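Local atomic coordinates of CrtC domain-containing protein (Fusarium vanettenii 77-13-4, PDB entry 7A0Q), a protein that probably catalyses the hydration of kievitone, a plant isoflavonoid phytoalexin, as a secreted fungal lyase. Residues Arg89-Gln102 with Tyr302-Thr316. Residues are numbered along the deposited sequence; the frame is centred on the assembly and turned at random.
Sequences RASTLNLETNEYHQ and YTEDQELVGEDALQT
Tyr302 reaches the hairpin turn of 89-102 with its hydroxyl, which donates a 2.6 Å hydrogen bond from OH to Leu95 O, meeting that oxygen on a lone pair. Leu95 CD2 lies over a face of the same ring, 4.3 Å from its centroid, a CH-pi contact; Asn98 OD1 comes within 3.4 Å of Tyr302 CE2, its amide plane nearly perpendicular to the ring (86°). Thr303 lays CG2 against Leu93 CD1 at 3.9 Å. Asp305 O and Gln306 CA sit over one face of the Tyr100 ring, the latter 3.8 Å from the centroid. With CG anti to the backbone N (chi1 172°), Tyr100 reaches from its strand across to this backbone. Gln306 OE1, though beside Leu93 CD2, is bonded to Phe321 N. Leu308 lays both methyls on the hairpin: CD1 rests on Arg89 CD (3.5 Å) and over one guanidinium face at its NE end, CD2 on Ser91 CB, Gln102 CB and Tyr100 OH. Val309 N gives Gln102 OE1 a nearly straight 3.0 Å bond (170°) from above the carbonyl plane, and a water also links that oxygen to Val309 O. At the far end, extended Arg89 makes a weak bond from NH1 to Gln315 O, while a water joins NH2 to Leu314 O and Thr316 O; NE is hydrogen-bonded to His78 ND1. Thus a beta hairpin of the CrtC N-terminal lipocalin domain packs against the end of strand 295-308 and the loop leading to strand 317-328 in the eight-stranded C-terminal barrel, an interface between two calycin-type domains.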
loop_
_atom_site.group_PDB
_atom_site.type_symbol
_atom_site.label_atom_id
_atom_site.label_comp_id
_atom_site.label_asym_id
_atom_site.label_seq_id
_atom_site.Cartn_x
_atom_site.Cartn_y
_atom_site.Cartn_z
ATOM N N ARG A 89 -7.089 4.613 9.432
ATOM C CA ARG A 89 -6.430 3.559 10.183
ATOM C C ARG A 89 -4.927 3.646 9.952
ATOM O O ARG A 89 -4.463 4.173 8.934
ATOM C CB ARG A 89 -6.990 2.165 9.819
ATOM C CG ARG A 89 -6.888 1.797 8.348
ATOM C CD ARG A 89 -7.667 0.517 8.077
ATOM N NE ARG A 89 -7.533 0.083 6.691
ATOM C CZ ARG A 89 -8.095 -1.019 6.198
ATOM N NH1 ARG A 89 -8.841 -1.795 6.986
ATOM N NH2 ARG A 89 -7.914 -1.347 4.923
ATOM N N ALA A 90 -4.165 3.178 10.933
ATOM C CA ALA A 90 -2.717 3.349 10.884
ATOM C C ALA A 90 -2.065 2.305 11.771
ATOM O O ALA A 90 -2.675 1.809 12.723
ATOM C CB ALA A 90 -2.296 4.755 11.337
ATOM N N SER A 91 -0.797 2.017 11.478
ATOM C CA SER A 91 -0.049 1.059 12.282
ATOM C C SER A 91 1.433 1.394 12.244
ATOM O O SER A 91 1.916 2.091 11.347
ATOM C CB SER A 91 -0.275 -0.384 11.807
ATOM O OG SER A 91 0.295 -0.615 10.524
ATOM N N THR A 92 2.153 0.889 13.247
ATOM C CA THR A 92 3.607 0.949 13.268
ATOM C C THR A 92 4.143 -0.431 13.594
ATOM O O THR A 92 3.554 -1.156 14.401
ATOM C CB THR A 92 4.138 1.951 14.299
ATOM O OG1 THR A 92 3.810 1.476 15.609
ATOM C CG2 THR A 92 3.519 3.327 14.088
ATOM N N LEU A 93 5.250 -0.795 12.950
ATOM C CA LEU A 93 5.929 -2.062 13.194
ATOM C C LEU A 93 7.402 -1.769 13.418
ATOM O O LEU A 93 8.049 -1.163 12.560
ATOM C CB LEU A 93 5.750 -3.032 12.018
ATOM C CG LEU A 93 6.485 -4.376 12.125
ATOM C CD1 LEU A 93 5.900 -5.230 13.250
ATOM C CD2 LEU A 93 6.474 -5.126 10.795
ATOM N N ASN A 94 7.918 -2.181 14.574
ATOM C CA ASN A 94 9.344 -2.099 14.868
ATOM C C ASN A 94 10.030 -3.337 14.299
ATOM O O ASN A 94 9.742 -4.461 14.725
ATOM C CB ASN A 94 9.558 -1.994 16.380
ATOM C CG ASN A 94 11.030 -1.844 16.766
ATOM O OD1 ASN A 94 11.901 -2.510 16.214
ATOM N ND2 ASN A 94 11.301 -0.980 17.736
ATOM N N LEU A 95 10.946 -3.141 13.348
ATOM C CA LEU A 95 11.540 -4.283 12.666
ATOM C C LEU A 95 12.573 -5.009 13.518
ATOM O O LEU A 95 12.919 -6.152 13.200
ATOM C CB LEU A 95 12.171 -3.844 11.346
ATOM C CG LEU A 95 11.183 -3.298 10.308
ATOM C CD1 LEU A 95 11.879 -3.095 8.963
ATOM C CD2 LEU A 95 9.982 -4.225 10.157
ATOM N N GLU A 96 13.059 -4.379 14.589
ATOM C CA GLU A 96 13.995 -5.062 15.476
ATOM C C GLU A 96 13.273 -5.969 16.465
ATOM O O GLU A 96 13.701 -7.105 16.699
ATOM C CB GLU A 96 14.845 -4.041 16.234
ATOM C CG GLU A 96 15.867 -4.676 17.177
ATOM C CD GLU A 96 16.224 -3.777 18.352
ATOM O OE1 GLU A 96 16.729 -4.303 19.369
ATOM O OE2 GLU A 96 15.995 -2.549 18.265
ATOM N N THR A 97 12.182 -5.489 17.056
ATOM C CA THR A 97 11.533 -6.170 18.168
ATOM C C THR A 97 10.204 -6.815 17.809
ATOM O O THR A 97 9.662 -7.563 18.632
ATOM C CB THR A 97 11.289 -5.182 19.314
ATOM O OG1 THR A 97 10.295 -4.230 18.901
ATOM C CG2 THR A 97 12.571 -4.451 19.662
ATOM N N ASN A 98 9.666 -6.534 16.620
ATOM C CA ASN A 98 8.332 -6.926 16.161
ATOM C C ASN A 98 7.208 -6.210 16.900
ATOM O O ASN A 98 6.038 -6.569 16.711
ATOM C CB ASN A 98 8.091 -8.440 16.248
ATOM C CG ASN A 98 8.966 -9.227 15.295
ATOM O OD1 ASN A 98 9.460 -8.697 14.297
ATOM N ND2 ASN A 98 9.169 -10.502 15.601
ATOM N N GLU A 99 7.510 -5.207 17.723
ATOM C CA GLU A 99 6.446 -4.494 18.420
ATOM C C GLU A 99 5.541 -3.791 17.416
ATOM O O GLU A 99 6.017 -3.070 16.534
ATOM C CB GLU A 99 7.021 -3.481 19.410
ATOM C CG GLU A 99 5.942 -2.800 20.253
ATOM C CD GLU A 99 6.497 -1.792 21.248
ATOM O OE1 GLU A 99 5.707 -0.977 21.768
ATOM O OE2 GLU A 99 7.719 -1.807 21.506
ATOM N N TYR A 100 4.233 -3.989 17.569
ATOM C CA TYR A 100 3.257 -3.567 16.572
ATOM C C TYR A 100 2.083 -2.890 17.261
ATOM O O TYR A 100 1.575 -3.395 18.266
ATOM C CB TYR A 100 2.790 -4.779 15.760
ATOM C CG TYR A 100 1.637 -4.543 14.803
ATOM C CD1 TYR A 100 1.844 -3.949 13.563
ATOM C CD2 TYR A 100 0.345 -4.961 15.123
ATOM C CE1 TYR A 100 0.794 -3.761 12.675
ATOM C CE2 TYR A 100 -0.715 -4.774 14.239
ATOM C CZ TYR A 100 -0.485 -4.168 13.019
ATOM O OH TYR A 100 -1.531 -3.972 12.138
ATOM N N HIS A 101 1.662 -1.745 16.725
ATOM C CA HIS A 101 0.503 -1.022 17.228
ATOM C C HIS A 101 -0.364 -0.603 16.055
ATOM O O HIS A 101 0.154 -0.251 14.993
ATOM C CB HIS A 101 0.921 0.204 18.031
ATOM C CG HIS A 101 1.719 -0.134 19.251
ATOM N ND1 HIS A 101 1.133 -0.536 20.432
ATOM C CD2 HIS A 101 3.055 -0.172 19.459
ATOM C CE1 HIS A 101 2.075 -0.787 21.323
ATOM N NE2 HIS A 101 3.250 -0.577 20.758
ATOM N N GLN A 102 -1.681 -0.635 16.254
ATOM C CA GLN A 102 -2.614 -0.283 15.194
ATOM C C GLN A 102 -3.894 0.272 15.795
ATOM O O GLN A 102 -4.228 0.005 16.953
ATOM C CB GLN A 102 -2.950 -1.489 14.305
ATOM C CG GLN A 102 -3.469 -2.727 15.049
ATOM C CD GLN A 102 -4.941 -2.649 15.430
ATOM O OE1 GLN A 102 -5.764 -2.107 14.692
ATOM N NE2 GLN A 102 -5.274 -3.194 16.598
ATOM N N TYR A 302 6.561 -10.961 7.977
ATOM C CA TYR A 302 7.682 -10.713 8.884
ATOM C C TYR A 302 7.361 -11.143 10.313
ATOM O O TYR A 302 8.236 -11.643 11.031
ATOM C CB TYR A 302 8.033 -9.229 8.843
ATOM C CG TYR A 302 9.361 -8.840 9.455
ATOM C CD1 TYR A 302 10.552 -9.027 8.758
ATOM C CD2 TYR A 302 9.418 -8.247 10.707
ATOM C CE1 TYR A 302 11.767 -8.649 9.308
ATOM C CE2 TYR A 302 10.622 -7.868 11.261
ATOM C CZ TYR A 302 11.792 -8.074 10.556
ATOM O OH TYR A 302 12.994 -7.689 11.103
ATOM N N THR A 303 6.125 -10.927 10.748
ATOM C CA THR A 303 5.668 -11.333 12.067
ATOM C C THR A 303 4.172 -11.605 11.982
ATOM O O THR A 303 3.492 -11.144 11.061
ATOM C CB THR A 303 5.993 -10.271 13.127
ATOM O OG1 THR A 303 5.838 -10.840 14.431
ATOM C CG2 THR A 303 5.072 -9.058 12.993
ATOM N N GLU A 304 3.666 -12.376 12.948
ATOM C CA GLU A 304 2.323 -12.944 12.827
ATOM C C GLU A 304 1.242 -11.867 12.866
ATOM O O GLU A 304 0.407 -11.777 11.960
ATOM C CB GLU A 304 2.076 -13.978 13.933
ATOM C CG GLU A 304 2.885 -15.261 13.812
ATOM C CD GLU A 304 4.327 -15.095 14.268
ATOM O OE1 GLU A 304 4.658 -14.034 14.837
ATOM O OE2 GLU A 304 5.128 -16.031 14.063
ATOM N N ASP A 305 1.219 -11.060 13.925
ATOM C CA ASP A 305 0.159 -10.074 14.135
ATOM C C ASP A 305 0.522 -8.784 13.404
ATOM O O ASP A 305 1.379 -8.018 13.851
ATOM C CB ASP A 305 -0.052 -9.829 15.625
ATOM C CG ASP A 305 -1.124 -8.779 15.908
ATOM O OD1 ASP A 305 -1.851 -8.370 14.974
ATOM O OD2 ASP A 305 -1.240 -8.365 17.082
ATOM N N GLN A 306 -0.140 -8.543 12.272
ATOM C CA GLN A 306 -0.073 -7.262 11.563
ATOM C C GLN A 306 -1.455 -6.909 11.024
ATOM O O GLN A 306 -1.620 -6.506 9.870
ATOM C CB GLN A 306 0.959 -7.290 10.435
ATOM C CG GLN A 306 2.358 -7.717 10.868
ATOM C CD GLN A 306 3.386 -7.545 9.771
ATOM O OE1 GLN A 306 3.770 -6.430 9.440
ATOM N NE2 GLN A 306 3.823 -8.657 9.184
ATOM N N GLU A 307 -2.474 -7.053 11.876
ATOM C CA GLU A 307 -3.867 -6.862 11.489
ATOM C C GLU A 307 -4.417 -5.546 12.029
ATOM O O GLU A 307 -4.389 -5.300 13.242
ATOM C CB GLU A 307 -4.733 -8.020 11.983
ATOM C CG GLU A 307 -6.178 -7.889 11.540
ATOM C CD GLU A 307 -7.076 -8.930 12.184
ATOM O OE1 GLU A 307 -6.821 -9.295 13.353
ATOM O OE2 GLU A 307 -8.029 -9.368 11.513
ATOM N N LEU A 308 -4.930 -4.713 11.126
ATOM C CA LEU A 308 -5.747 -3.566 11.496
ATOM C C LEU A 308 -7.149 -4.067 11.816
ATOM O O LEU A 308 -7.816 -4.628 10.943
ATOM C CB LEU A 308 -5.793 -2.554 10.350
ATOM C CG LEU A 308 -4.450 -2.131 9.746
ATOM C CD1 LEU A 308 -4.641 -1.230 8.544
ATOM C CD2 LEU A 308 -3.652 -1.412 10.787
ATOM N N VAL A 309 -7.599 -3.869 13.052
ATOM C CA VAL A 309 -8.820 -4.500 13.548
ATOM C C VAL A 309 -9.952 -3.484 13.527
ATOM O O VAL A 309 -9.958 -2.518 14.300
ATOM C CB VAL A 309 -8.631 -5.072 14.954
ATOM C CG1 VAL A 309 -9.938 -5.700 15.422
ATOM C CG2 VAL A 309 -7.506 -6.083 14.960
ATOM N N GLY A 310 -10.938 -3.721 12.666
ATOM C CA GLY A 310 -12.093 -2.863 12.564
ATOM C C GLY A 310 -13.308 -3.488 13.230
ATOM O O GLY A 310 -13.255 -4.575 13.795
ATOM N N GLU A 311 -14.420 -2.767 13.142
ATOM C CA GLU A 311 -15.683 -3.270 13.660
ATOM C C GLU A 311 -16.434 -4.132 12.655
ATOM O O GLU A 311 -17.307 -4.908 13.057
ATOM C CB GLU A 311 -16.557 -2.096 14.113
ATOM C CG GLU A 311 -15.908 -1.274 15.224
ATOM C CD GLU A 311 -16.836 -0.237 15.834
ATOM O OE1 GLU A 311 -17.162 0.759 15.148
ATOM O OE2 GLU A 311 -17.234 -0.417 17.007
ATOM N N ASP A 312 -16.114 -4.029 11.367
ATOM C CA ASP A 312 -16.739 -4.861 10.341
ATOM C C ASP A 312 -15.650 -5.320 9.374
ATOM O O ASP A 312 -14.462 -5.066 9.585
ATOM C CB ASP A 312 -17.879 -4.110 9.637
ATOM C CG ASP A 312 -17.395 -2.921 8.826
ATOM O OD1 ASP A 312 -16.170 -2.718 8.711
ATOM O OD2 ASP A 312 -18.245 -2.193 8.280
ATOM N N ALA A 313 -16.060 -5.986 8.293
ATOM C CA ALA A 313 -15.086 -6.558 7.365
ATOM C C ALA A 313 -14.291 -5.469 6.648
ATOM O O ALA A 313 -13.056 -5.509 6.618
ATOM C CB ALA A 313 -15.793 -7.466 6.355
ATOM N N LEU A 314 -14.977 -4.479 6.078
ATOM C CA LEU A 314 -14.271 -3.477 5.283
ATOM C C LEU A 314 -13.315 -2.636 6.120
ATOM O O LEU A 314 -12.341 -2.109 5.575
ATOM C CB LEU A 314 -15.272 -2.574 4.561
ATOM C CG LEU A 314 -14.693 -1.687 3.451
ATOM C CD1 LEU A 314 -14.129 -2.556 2.334
ATOM C CD2 LEU A 314 -15.743 -0.734 2.926
ATOM N N GLN A 315 -13.556 -2.515 7.424
ATOM C CA GLN A 315 -12.642 -1.760 8.276
ATOM C C GLN A 315 -11.430 -2.568 8.714
ATOM O O GLN A 315 -10.522 -2.002 9.340
ATOM C CB GLN A 315 -13.377 -1.251 9.522
ATOM C CG GLN A 315 -14.454 -0.223 9.248
ATOM C CD GLN A 315 -15.285 0.069 10.487
ATOM O OE1 GLN A 315 -14.897 -0.292 11.602
ATOM N NE2 GLN A 315 -16.429 0.718 10.299
ATOM N N THR A 316 -11.389 -3.865 8.411
ATOM C CA THR A 316 -10.365 -4.774 8.910
ATOM C C THR A 316 -9.429 -5.169 7.777
ATOM O O THR A 316 -9.873 -5.364 6.643
ATOM C CB THR A 316 -11.025 -6.028 9.513
ATOM O OG1 THR A 316 -11.853 -5.638 10.613
ATOM C CG2 THR A 316 -9.996 -7.028 10.002
HETATM O O HOH W 1 -10.050 -3.364 4.732
HETATM O O HOH W 2 3.129 -8.175 16.060
HETATM O O HOH W 3 -8.246 -1.448 15.913
#